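Local coordinates for glutamate receptor 1 (Adineta vaga, PDB 4IO2), which binds glutamate through the ligand-binding domain seen here and probably couples that binding to opening of a membrane ion channel, at residues Glu142-Tyr145 against Leu146-Ile149; Val71-Ala75 against Asn76-Asp80; Ile209-Pro212 against Lys213-Tyr217; Glu185-Asn189 against Asn190-Asn194. All blocks are in the same frame, centred on the assembly; numbering follows the deposited sequence.

Contact 1: residues Glu142-Tyr145 against Leu146-Ile149; sequences EDYY and LREI
Leu146, Arg147, Glu148 and Ile149 each give their backbone N-H to the carbonyl four residues earlier, from Glu142 to Tyr145 in turn, so the i to i+4 pattern runs to the end of helix 140-148, with Ile149 N giving the last of these bonds; the shortest of the four, Glu148 N to Tyr144 O, measures 2.8 Å. With its CG anti to the backbone N (chi1 -179°), Tyr144 brings its ring under Glu148, whose CG lies over the ring centre, 3.5 Å from the centroid, in a CH-pi contact. A bend at chi2 (-80°) then brings the Glu148 carboxylate back beside Arg147. There its OE2 is gripped side-on by two nitrogens of Arg147, NE at 2.8 Å and NH2 at 3.1 Å, both with the oxygen in the guanidinium plane. That guanidinium stands almost perpendicular to the Tyr144 ring (89°), NH2 coming 3.6 Å from Tyr144 CD2. Tyr145 makes a second, less centred CH-pi contact: Ile149 CB lies over one face, 4.2 Å from the centroid of the Tyr145 ring. Glu142 runs alongside Leu146, and its OE1 accepts a bond from Gly138 N. The helix is the crossover of a beta-alpha-beta unit between strands 134-136 and 157-159. Tyr145 packs on Ile135 of the first strand and meets Phe156 edge-to-face, while Arg147 packs against Glu230 of the second subunit.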
loop_
_atom_site.group_PDB
_atom_site.type_symbol
_atom_site.label_atom_id
_atom_site.label_comp_id
_atom_site.label_asym_id
_atom_site.label_seq_id
_atom_site.Cartn_x
_atom_site.Cartn_y
_atom_site.Cartn_z
ATOM N N GLU A 142 2.698 -17.614 -8.442
ATOM C CA GLU A 142 2.885 -18.313 -9.712
ATOM C C GLU A 142 3.406 -17.349 -10.757
ATOM O O GLU A 142 4.345 -17.673 -11.489
ATOM C CB GLU A 142 1.599 -18.994 -10.187
ATOM C CG GLU A 142 1.754 -19.752 -11.488
ATOM C CD GLU A 142 0.452 -20.385 -12.009
ATOM O OE1 GLU A 142 -0.657 -20.038 -11.479
ATOM O OE2 GLU A 142 0.560 -21.266 -12.916
ATOM N N ASP A 143 2.829 -16.145 -10.828
ATOM C CA ASP A 143 3.371 -15.236 -11.834
ATOM C C ASP A 143 4.753 -14.698 -11.492
ATOM O O ASP A 143 5.554 -14.450 -12.402
ATOM C CB ASP A 143 2.390 -14.162 -12.249
ATOM C CG ASP A 143 1.197 -14.757 -13.000
ATOM O OD1 ASP A 143 1.372 -15.596 -13.941
ATOM O OD2 ASP A 143 0.091 -14.471 -12.577
ATOM N N TYR A 144 5.062 -14.562 -10.203
ATOM C CA TYR A 144 6.416 -14.205 -9.812
ATOM C C TYR A 144 7.395 -15.275 -10.293
ATOM O O TYR A 144 8.445 -14.962 -10.856
ATOM C CB TYR A 144 6.524 -14.001 -8.281
ATOM C CG TYR A 144 7.904 -13.622 -7.857
ATOM C CD1 TYR A 144 8.871 -14.598 -7.627
ATOM C CD2 TYR A 144 8.262 -12.289 -7.690
ATOM C CE1 TYR A 144 10.139 -14.246 -7.250
ATOM C CE2 TYR A 144 9.531 -11.934 -7.329
ATOM C CZ TYR A 144 10.462 -12.912 -7.106
ATOM O OH TYR A 144 11.747 -12.557 -6.751
ATOM N N TYR A 145 7.076 -16.526 -10.019
ATOM C CA TYR A 145 7.935 -17.630 -10.425
ATOM C C TYR A 145 8.192 -17.575 -11.920
ATOM O O TYR A 145 9.356 -17.710 -12.374
ATOM C CB TYR A 145 7.287 -18.952 -10.033
ATOM C CG TYR A 145 8.124 -20.145 -10.423
ATOM C CD1 TYR A 145 8.029 -20.686 -11.690
ATOM C CD2 TYR A 145 9.015 -20.735 -9.520
ATOM C CE1 TYR A 145 8.778 -21.762 -12.077
ATOM C CE2 TYR A 145 9.790 -21.802 -9.906
ATOM C CZ TYR A 145 9.651 -22.322 -11.183
ATOM O OH TYR A 145 10.398 -23.398 -11.595
ATOM N N LEU A 146 7.124 -17.435 -12.703
ATOM C CA LEU A 146 7.235 -17.516 -14.151
ATOM C C LEU A 146 8.067 -16.352 -14.720
ATOM O O LEU A 146 8.814 -16.537 -15.690
ATOM C CB LEU A 146 5.847 -17.553 -14.794
ATOM C CG LEU A 146 5.047 -18.840 -14.550
ATOM C CD1 LEU A 146 3.610 -18.688 -15.029
ATOM C CD2 LEU A 146 5.732 -20.052 -15.144
ATOM N N ARG A 147 8.000 -15.179 -14.101
ATOM C CA ARG A 147 8.816 -14.058 -14.565
ATOM C C ARG A 147 10.264 -14.091 -14.065
ATOM O O ARG A 147 11.177 -13.746 -14.814
ATOM C CB ARG A 147 8.190 -12.723 -14.168
ATOM C CG ARG A 147 8.978 -11.506 -14.706
ATOM C CD ARG A 147 8.414 -10.164 -14.218
ATOM N NE ARG A 147 8.505 -10.123 -12.767
ATOM C CZ ARG A 147 7.481 -10.261 -11.933
ATOM N NH1 ARG A 147 6.230 -10.351 -12.381
ATOM N NH2 ARG A 147 7.734 -10.287 -10.631
ATOM N N GLU A 148 10.465 -14.466 -12.804
ATOM C CA GLU A 148 11.761 -14.278 -12.134
ATOM C C GLU A 148 12.664 -15.491 -12.048
ATOM O O GLU A 148 13.878 -15.351 -11.915
ATOM C CB GLU A 148 11.551 -13.817 -10.702
ATOM C CG GLU A 148 10.719 -12.583 -10.599
ATOM C CD GLU A 148 11.466 -11.315 -10.874
ATOM O OE1 GLU A 148 12.705 -11.306 -10.744
ATOM O OE2 GLU A 148 10.795 -10.309 -11.187
ATOM N N ILE A 149 12.079 -16.678 -12.103
ATOM C CA ILE A 149 12.845 -17.903 -11.938
ATOM C C ILE A 149 12.948 -18.688 -13.241
ATOM O O ILE A 149 14.047 -19.071 -13.656
ATOM C CB ILE A 149 12.247 -18.774 -10.827
ATOM C CG1 ILE A 149 12.433 -18.066 -9.486
ATOM C CG2 ILE A 149 12.924 -20.131 -10.805
ATOM C CD1 ILE A 149 11.667 -18.671 -8.422
#

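Contact 2: residues Val71-Ala75 against Asn76-Asp80; sequences VLALA and NGDYD
A positive phi at Gly77 (103°) turns the chain back over the last turn of helix 67-75 and so carries Asp78 to Ala73, while Leu74, its CG anti to the backbone N (chi1 -178°), sets its branched end beside Tyr79 and Asp80. Two bonds result from the reversal. Asp78 N reaches Ala73 O at 3.0 Å, and Gly77 N reaches Leu74 O at 2.9 Å, the latter from well above the carbonyl plane. Asn76 N still makes a helical bond to Leu72 O. The six-to-one and five-to-two pairing around a residue of positive phi defines a Schellman motif, which here ends the helix. At these backbone angles a CB on Gly77 would be pressed against the carbonyl oxygen of Asn76, a clash that only glycine avoids here. The side chains close round the same turn. Asn76 ND2 donates to Asp78 OD1 over 3.0 Å, on the syn side of the carboxylate, and Asp78 OD2 comes 3.5 Å from Ala73 CB. On the flank, Tyr79 CE2 approaches Ala73 CB at 3.9 Å. Leu74 CG packs 3.8 Å from Tyr79 O, and its CD1 lies as far from Asp80 O, an oxygen buried here with no hydrogen-bond partner in the model. Arg11 forms a salt bridge with the Asp80 carboxylate and donates a hydrogen bond to Gly77 O, and Leu74 also touches Val96.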
loop_
_atom_site.group_PDB
_atom_site.type_symbol
_atom_site.label_atom_id
_atom_site.label_comp_id
_atom_site.label_asym_id
_atom_site.label_seq_id
_atom_site.Cartn_x
_atom_site.Cartn_y
_atom_site.Cartn_z
ATOM N N VAL A 71 -11.324 -14.438 -8.082
ATOM C CA VAL A 71 -11.402 -13.201 -8.853
ATOM C C VAL A 71 -12.264 -13.417 -10.112
ATOM O O VAL A 71 -13.130 -12.596 -10.435
ATOM C CB VAL A 71 -9.980 -12.725 -9.203
ATOM C CG1 VAL A 71 -9.978 -11.601 -10.193
ATOM C CG2 VAL A 71 -9.256 -12.320 -7.916
ATOM N N LEU A 72 -12.010 -14.512 -10.830
ATOM C CA LEU A 72 -12.784 -14.820 -12.022
ATOM C C LEU A 72 -14.266 -15.029 -11.722
ATOM O O LEU A 72 -15.131 -14.615 -12.494
ATOM C CB LEU A 72 -12.210 -16.071 -12.708
ATOM C CG LEU A 72 -10.893 -15.813 -13.437
ATOM C CD1 LEU A 72 -10.152 -17.130 -13.681
ATOM C CD2 LEU A 72 -11.135 -15.094 -14.730
ATOM N N ALA A 73 -14.559 -15.669 -10.609
ATOM C CA ALA A 73 -15.952 -15.888 -10.186
ATOM C C ALA A 73 -16.636 -14.553 -9.929
ATOM O O ALA A 73 -17.781 -14.344 -10.369
ATOM C CB ALA A 73 -15.997 -16.774 -8.955
ATOM N N LEU A 74 -15.942 -13.611 -9.287
ATOM C CA LEU A 74 -16.540 -12.315 -9.075
ATOM C C LEU A 74 -16.793 -11.648 -10.434
ATOM O O LEU A 74 -17.857 -11.069 -10.668
ATOM C CB LEU A 74 -15.649 -11.444 -8.195
ATOM C CG LEU A 74 -16.303 -10.088 -7.927
ATOM C CD1 LEU A 74 -16.019 -9.643 -6.528
ATOM C CD2 LEU A 74 -15.875 -9.023 -8.928
ATOM N N ALA A 75 -15.804 -11.683 -11.333
ATOM C CA ALA A 75 -15.953 -11.030 -12.636
ATOM C C ALA A 75 -17.124 -11.616 -13.406
ATOM O O ALA A 75 -17.746 -10.915 -14.184
ATOM C CB ALA A 75 -14.681 -11.134 -13.462
ATOM N N ASN A 76 -17.425 -12.890 -13.181
ATOM C CA ASN A 76 -18.553 -13.560 -13.835
ATOM C C ASN A 76 -19.903 -13.206 -13.210
ATOM O O ASN A 76 -20.930 -13.571 -13.761
ATOM C CB ASN A 76 -18.340 -15.065 -13.714
ATOM C CG ASN A 76 -19.351 -15.867 -14.497
ATOM O OD1 ASN A 76 -19.391 -15.778 -15.719
ATOM N ND2 ASN A 76 -20.131 -16.690 -13.802
ATOM N N GLY A 77 -19.894 -12.540 -12.052
ATOM C CA GLY A 77 -21.121 -12.107 -11.394
ATOM C C GLY A 77 -21.540 -12.962 -10.211
ATOM O O GLY A 77 -22.637 -12.744 -9.696
ATOM N N ASP A 78 -20.662 -13.860 -9.733
ATOM C CA ASP A 78 -21.019 -14.792 -8.665
ATOM C C ASP A 78 -21.081 -14.138 -7.291
ATOM O O ASP A 78 -21.738 -14.644 -6.385
ATOM C CB ASP A 78 -20.042 -15.960 -8.588
ATOM C CG ASP A 78 -20.005 -16.821 -9.862
ATOM O OD1 ASP A 78 -20.670 -16.507 -10.887
ATOM O OD2 ASP A 78 -19.262 -17.827 -9.805
ATOM N N TYR A 79 -20.398 -13.007 -7.181
ATOM C CA TYR A 79 -20.336 -12.222 -5.949
ATOM C C TYR A 79 -20.397 -10.745 -6.352
ATOM O O TYR A 79 -20.112 -10.396 -7.500
ATOM C CB TYR A 79 -19.012 -12.468 -5.190
ATOM C CG TYR A 79 -18.693 -13.929 -4.934
ATOM C CD1 TYR A 79 -19.398 -14.675 -3.985
ATOM C CD2 TYR A 79 -17.726 -14.585 -5.664
ATOM C CE1 TYR A 79 -19.109 -16.010 -3.751
ATOM C CE2 TYR A 79 -17.422 -15.929 -5.429
ATOM C CZ TYR A 79 -18.122 -16.646 -4.497
ATOM O OH TYR A 79 -17.788 -17.969 -4.304
ATOM N N ASP A 80 -20.722 -9.890 -5.398
ATOM C CA ASP A 80 -20.621 -8.437 -5.575
ATOM C C ASP A 80 -19.260 -7.887 -5.217
ATOM O O ASP A 80 -18.737 -7.047 -5.934
ATOM C CB ASP A 80 -21.719 -7.716 -4.791
ATOM C CG ASP A 80 -23.097 -8.155 -5.243
ATOM O OD1 ASP A 80 -23.364 -8.145 -6.482
ATOM O OD2 ASP A 80 -23.910 -8.540 -4.394
#

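Contact 3: residues Ile209-Pro212 against Lys213-Tyr217; sequences IVTP and KEWLY
Pro212 and Thr211 both meet the same face of the Trp215 indole by CH-pi contact. Pro212 CD lies over the five-membered ring, 3.7 Å from its centroid and only 14° off the normal. Thr211 CB sits off-centre above the six-membered ring, 4.2 Å from that centroid. Trp215 holds CG anti to its backbone N (chi1 -164°), which lays the indole back across the two residues, and Tyr217 CB covers the opposite face. In the backbone, Pro212 to Trp215 form a type II beta turn, with Glu214 at positive phi. No hydrogen bond joins the segments; Pro212 O lies 3.4 Å from Trp215 CB. Among polar groups, Thr211 OG1 is 3.0 Å from Pro212 O. The charged residues find their partners elsewhere: Lys213 NZ bonds to Glu94 O, and Glu214 OE1 to Gly1 N of the second subunit. If Trp215 were an alanine, Pro212 CD and Thr211 CB would probably lose their cover and a gap would open beside Ile81 and Leu221, which the indole also touches. The passage from strand 200-211 to helix 218-230 is therefore closed by ring and aliphatic surfaces, with Tyr217 at the N-cap, rather than by a bond across the turn.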
loop_
_atom_site.group_PDB
_atom_site.type_symbol
_atom_site.label_atom_id
_atom_site.label_comp_id
_atom_site.label_asym_id
_atom_site.label_seq_id
_atom_site.Cartn_x
_atom_site.Cartn_y
_atom_site.Cartn_z
ATOM N N ILE A 209 -9.888 -5.213 -1.603
ATOM C CA ILE A 209 -11.211 -5.805 -1.803
ATOM C C ILE A 209 -11.504 -5.814 -3.309
ATOM O O ILE A 209 -11.350 -4.808 -3.971
ATOM C CB ILE A 209 -12.285 -5.041 -0.999
ATOM C CG1 ILE A 209 -11.983 -5.230 0.490
ATOM C CG2 ILE A 209 -13.675 -5.569 -1.358
ATOM C CD1 ILE A 209 -12.958 -4.499 1.404
ATOM N N VAL A 210 -11.903 -6.961 -3.834
ATOM C CA VAL A 210 -12.214 -7.097 -5.243
ATOM C C VAL A 210 -13.607 -6.576 -5.485
ATOM O O VAL A 210 -14.536 -6.941 -4.776
ATOM C CB VAL A 210 -12.144 -8.578 -5.686
ATOM C CG1 VAL A 210 -12.354 -8.671 -7.183
ATOM C CG2 VAL A 210 -10.839 -9.229 -5.298
ATOM N N THR A 211 -13.765 -5.759 -6.517
ATOM C CA THR A 211 -15.068 -5.226 -6.924
ATOM C C THR A 211 -15.187 -5.324 -8.440
ATOM O O THR A 211 -14.202 -5.468 -9.141
ATOM C CB THR A 211 -15.282 -3.751 -6.490
ATOM O OG1 THR A 211 -14.598 -2.869 -7.363
ATOM C CG2 THR A 211 -14.814 -3.488 -5.078
ATOM N N PRO A 212 -16.393 -5.145 -8.956
ATOM C CA PRO A 212 -16.501 -5.042 -10.402
ATOM C C PRO A 212 -15.751 -3.828 -10.925
ATOM O O PRO A 212 -15.633 -2.843 -10.194
ATOM C CB PRO A 212 -18.020 -4.883 -10.634
ATOM C CG PRO A 212 -18.639 -5.506 -9.417
ATOM C CD PRO A 212 -17.709 -5.149 -8.293
ATOM N N LYS A 213 -15.336 -3.863 -12.188
ATOM C CA LYS A 213 -14.828 -2.658 -12.800
ATOM C C LYS A 213 -15.941 -1.620 -12.901
ATOM O O LYS A 213 -17.115 -1.959 -13.044
ATOM C CB LYS A 213 -14.279 -2.977 -14.185
ATOM C CG LYS A 213 -12.982 -3.782 -14.107
ATOM C CD LYS A 213 -12.316 -3.849 -15.457
ATOM C CE LYS A 213 -13.035 -4.758 -16.397
ATOM N NZ LYS A 213 -12.304 -4.805 -17.712
ATOM N N GLU A 214 -15.559 -0.358 -12.798
ATOM C CA GLU A 214 -16.507 0.759 -12.937
ATOM C C GLU A 214 -17.712 0.655 -11.988
ATOM O O GLU A 214 -18.838 0.931 -12.375
ATOM C CB GLU A 214 -16.948 0.912 -14.403
ATOM C CG GLU A 214 -15.764 1.207 -15.307
ATOM C CD GLU A 214 -16.099 1.192 -16.760
ATOM O OE1 GLU A 214 -17.246 1.569 -17.100
ATOM O OE2 GLU A 214 -15.205 0.815 -17.560
ATOM N N TRP A 215 -17.472 0.274 -10.736
ATOM C CA TRP A 215 -18.540 -0.043 -9.790
ATOM C C TRP A 215 -19.198 1.194 -9.236
ATOM O O TRP A 215 -18.519 2.123 -8.824
ATOM C CB TRP A 215 -17.928 -0.811 -8.620
ATOM C CG TRP A 215 -18.843 -1.543 -7.730
ATOM C CD1 TRP A 215 -19.928 -2.307 -8.075
ATOM C CD2 TRP A 215 -18.697 -1.670 -6.328
ATOM N NE1 TRP A 215 -20.467 -2.903 -6.953
ATOM C CE2 TRP A 215 -19.715 -2.530 -5.867
ATOM C CE3 TRP A 215 -17.772 -1.149 -5.399
ATOM C CZ2 TRP A 215 -19.852 -2.854 -4.525
ATOM C CZ3 TRP A 215 -17.917 -1.461 -4.097
ATOM C CH2 TRP A 215 -18.941 -2.328 -3.656
ATOM N N LEU A 216 -20.512 1.141 -9.133
ATOM C CA LEU A 216 -21.333 2.239 -8.638
ATOM C C LEU A 216 -20.966 2.688 -7.212
ATOM O O LEU A 216 -21.094 3.842 -6.868
ATOM C CB LEU A 216 -22.798 1.784 -8.686
ATOM C CG LEU A 216 -23.896 2.760 -8.290
ATOM C CD1 LEU A 216 -23.888 3.937 -9.248
ATOM C CD2 LEU A 216 -25.287 2.076 -8.260
ATOM N N TYR A 217 -20.480 1.755 -6.402
ATOM C CA TYR A 217 -20.256 1.992 -4.993
ATOM C C TYR A 217 -18.774 2.208 -4.631
ATOM O O TYR A 217 -18.422 2.178 -3.463
ATOM C CB TYR A 217 -20.857 0.831 -4.184
ATOM C CG TYR A 217 -22.345 0.555 -4.474
ATOM C CD1 TYR A 217 -23.343 1.405 -4.012
ATOM C CD2 TYR A 217 -22.744 -0.570 -5.207
ATOM C CE1 TYR A 217 -24.674 1.157 -4.274
ATOM C CE2 TYR A 217 -24.074 -0.824 -5.459
ATOM C CZ TYR A 217 -25.024 0.056 -5.000
ATOM O OH TYR A 217 -26.355 -0.200 -5.240
#

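Contact 4: residues Glu185-Asn189 against Asn190-Asn194; sequences EYVTN and NIYCN
Val187 O is gripped by two backbone N-H groups from opposite faces of its carbonyl plane: Ile191 N and Tyr192 N, each 2.9 Å from that oxygen. A third, Asn190 N, adds only a weak bond. The neighbouring carbonyl is held by a side chain, for Asn190 ND2 donates to Tyr186 O over 2.9 Å, in the carbonyl plane and on a lone pair. Asn190 has its CG beside the backbone N (chi1 -69°), which folds the amide back over the helix end, and ND2 stands above one face of the Tyr186 ring, 3.6 Å from CD1, the two planes 31° apart. Val187 CG1 meets the edge of the Tyr192 ring, 3.5 Å from CD2. Beyond the segments Asn190 ND2 bonds to Thr244 O and OD1 to Ala246 N. With an alanine in place of Asn190, Tyr186 O would probably lose its side-chain donor, and the tail at Thr244 and Ala246 two of its bonds to this helix. The chain leaves helix 181-190 with the carbonyls of Tyr186 and Val187 taken up by N-H donors, while the Asn190 amide links the helix end, and the Cys193-Cys247 disulfide the loop after it, to the C-terminal tail.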
loop_
_atom_site.group_PDB
_atom_site.type_symbol
_atom_site.label_atom_id
_atom_site.label_comp_id
_atom_site.label_asym_id
_atom_site.label_seq_id
_atom_site.Cartn_x
_atom_site.Cartn_y
_atom_site.Cartn_z
ATOM N N GLU A 185 3.918 -16.247 8.585
ATOM C CA GLU A 185 4.345 -16.070 9.977
ATOM C C GLU A 185 3.336 -16.757 10.902
ATOM O O GLU A 185 3.708 -17.441 11.853
ATOM C CB GLU A 185 4.378 -14.586 10.324
ATOM C CG GLU A 185 5.574 -13.839 9.759
ATOM C CD GLU A 185 5.489 -12.313 9.980
ATOM O OE1 GLU A 185 4.435 -11.792 10.476
ATOM O OE2 GLU A 185 6.497 -11.618 9.681
ATOM N N TYR A 186 2.046 -16.540 10.676
ATOM C CA TYR A 186 1.054 -17.129 11.553
ATOM C C TYR A 186 1.202 -18.649 11.606
ATOM O O TYR A 186 1.202 -19.247 12.691
ATOM C CB TYR A 186 -0.357 -16.733 11.113
ATOM C CG TYR A 186 -1.423 -17.326 11.996
ATOM C CD1 TYR A 186 -1.784 -16.725 13.198
ATOM C CD2 TYR A 186 -2.068 -18.485 11.632
ATOM C CE1 TYR A 186 -2.747 -17.311 14.026
ATOM C CE2 TYR A 186 -3.003 -19.077 12.447
ATOM C CZ TYR A 186 -3.347 -18.499 13.625
ATOM O OH TYR A 186 -4.322 -19.120 14.407
ATOM N N VAL A 187 1.243 -19.285 10.448
ATOM C CA VAL A 187 1.233 -20.733 10.377
ATOM C C VAL A 187 2.514 -21.326 10.950
ATOM O O VAL A 187 2.485 -22.311 11.691
ATOM C CB VAL A 187 0.966 -21.168 8.933
ATOM C CG1 VAL A 187 1.308 -22.612 8.739
ATOM C CG2 VAL A 187 -0.522 -20.840 8.574
ATOM N N THR A 188 3.639 -20.719 10.623
ATOM C CA THR A 188 4.913 -21.246 11.141
ATOM C C THR A 188 5.112 -20.927 12.628
ATOM O O THR A 188 5.884 -21.615 13.298
ATOM C CB THR A 188 6.150 -20.752 10.319
ATOM O OG1 THR A 188 6.230 -19.318 10.309
ATOM C CG2 THR A 188 6.077 -21.290 8.878
ATOM N N ASN A 189 4.421 -19.909 13.149
ATOM C CA ASN A 189 4.523 -19.597 14.587
ATOM C C ASN A 189 3.456 -20.269 15.438
ATOM O O ASN A 189 3.571 -20.301 16.660
ATOM C CB ASN A 189 4.497 -18.096 14.845
ATOM C CG ASN A 189 5.740 -17.394 14.372
ATOM O OD1 ASN A 189 6.785 -18.016 14.211
ATOM N ND2 ASN A 189 5.634 -16.094 14.134
ATOM N N ASN A 190 2.464 -20.897 14.824
ATOM C CA ASN A 190 1.355 -21.450 15.607
ATOM C C ASN A 190 0.899 -22.847 15.270
ATOM O O ASN A 190 0.252 -23.475 16.091
ATOM C CB ASN A 190 0.142 -20.523 15.450
ATOM C CG ASN A 190 0.348 -19.194 16.120
ATOM O OD1 ASN A 190 0.251 -19.097 17.348
ATOM N ND2 ASN A 190 0.668 -18.159 15.334
ATOM N N ILE A 191 1.189 -23.337 14.067
ATOM C CA ILE A 191 0.610 -24.612 13.616
ATOM C C ILE A 191 1.662 -25.592 13.167
ATOM O O ILE A 191 1.649 -26.725 13.626
ATOM C CB ILE A 191 -0.445 -24.412 12.518
ATOM C CG1 ILE A 191 -1.577 -23.546 13.103
ATOM C CG2 ILE A 191 -0.956 -25.756 11.993
ATOM C CD1 ILE A 191 -2.429 -22.981 12.063
ATOM N N TYR A 192 2.552 -25.153 12.281
ATOM C CA TYR A 192 3.643 -25.981 11.768
ATOM C C TYR A 192 4.980 -25.520 12.303
ATOM O O TYR A 192 5.712 -24.789 11.630
ATOM C CB TYR A 192 3.653 -25.980 10.239
ATOM C CG TYR A 192 2.497 -26.734 9.662
ATOM C CD1 TYR A 192 2.559 -28.088 9.480
ATOM C CD2 TYR A 192 1.338 -26.085 9.295
ATOM C CE1 TYR A 192 1.497 -28.776 8.951
ATOM C CE2 TYR A 192 0.278 -26.769 8.764
ATOM C CZ TYR A 192 0.359 -28.109 8.619
ATOM O OH TYR A 192 -0.700 -28.799 8.103
ATOM N N CYS A 193 5.288 -25.977 13.518
ATOM C CA CYS A 193 6.429 -25.493 14.252
ATOM C C CYS A 193 7.757 -25.956 13.638
ATOM O O CYS A 193 8.801 -25.401 13.967
ATOM C CB CYS A 193 6.307 -25.934 15.718
ATOM S SG CYS A 193 4.771 -25.348 16.549
ATOM N N ASN A 194 7.718 -26.946 12.746
ATOM C CA ASN A 194 8.926 -27.447 12.093
ATOM C C ASN A 194 9.118 -26.952 10.657
ATOM O O ASN A 194 9.974 -27.429 9.896
ATOM C CB ASN A 194 8.949 -28.986 12.115
ATOM C CG ASN A 194 8.945 -29.548 13.521
ATOM O OD1 ASN A 194 9.600 -29.012 14.436
ATOM N ND2 ASN A 194 8.225 -30.656 13.700
#

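All four contacts close a helix or strand, but by different means. Contacts 1 and 4 are partly buried, contacts 2 and 3 lie at the surface. Contact 1 stays helical and adds a salt bridge beside a tyrosine whose face is covered by the glutamate's CG; contact 2 ends its helix through backbone bonds and glycine; contact 4 combines a doubly held backbone carbonyl with an asparagine side chain; contact 3, leaving a strand, relies on an indole. Contacts 2 and 3 are neighbours, centres about 11 Å apart, and touch: Asp80 O is 3.2 Å from Pro212 CD. Contact 4 lies across the chain's centre from both, consistent with the two-lobed binding fold around glutamate.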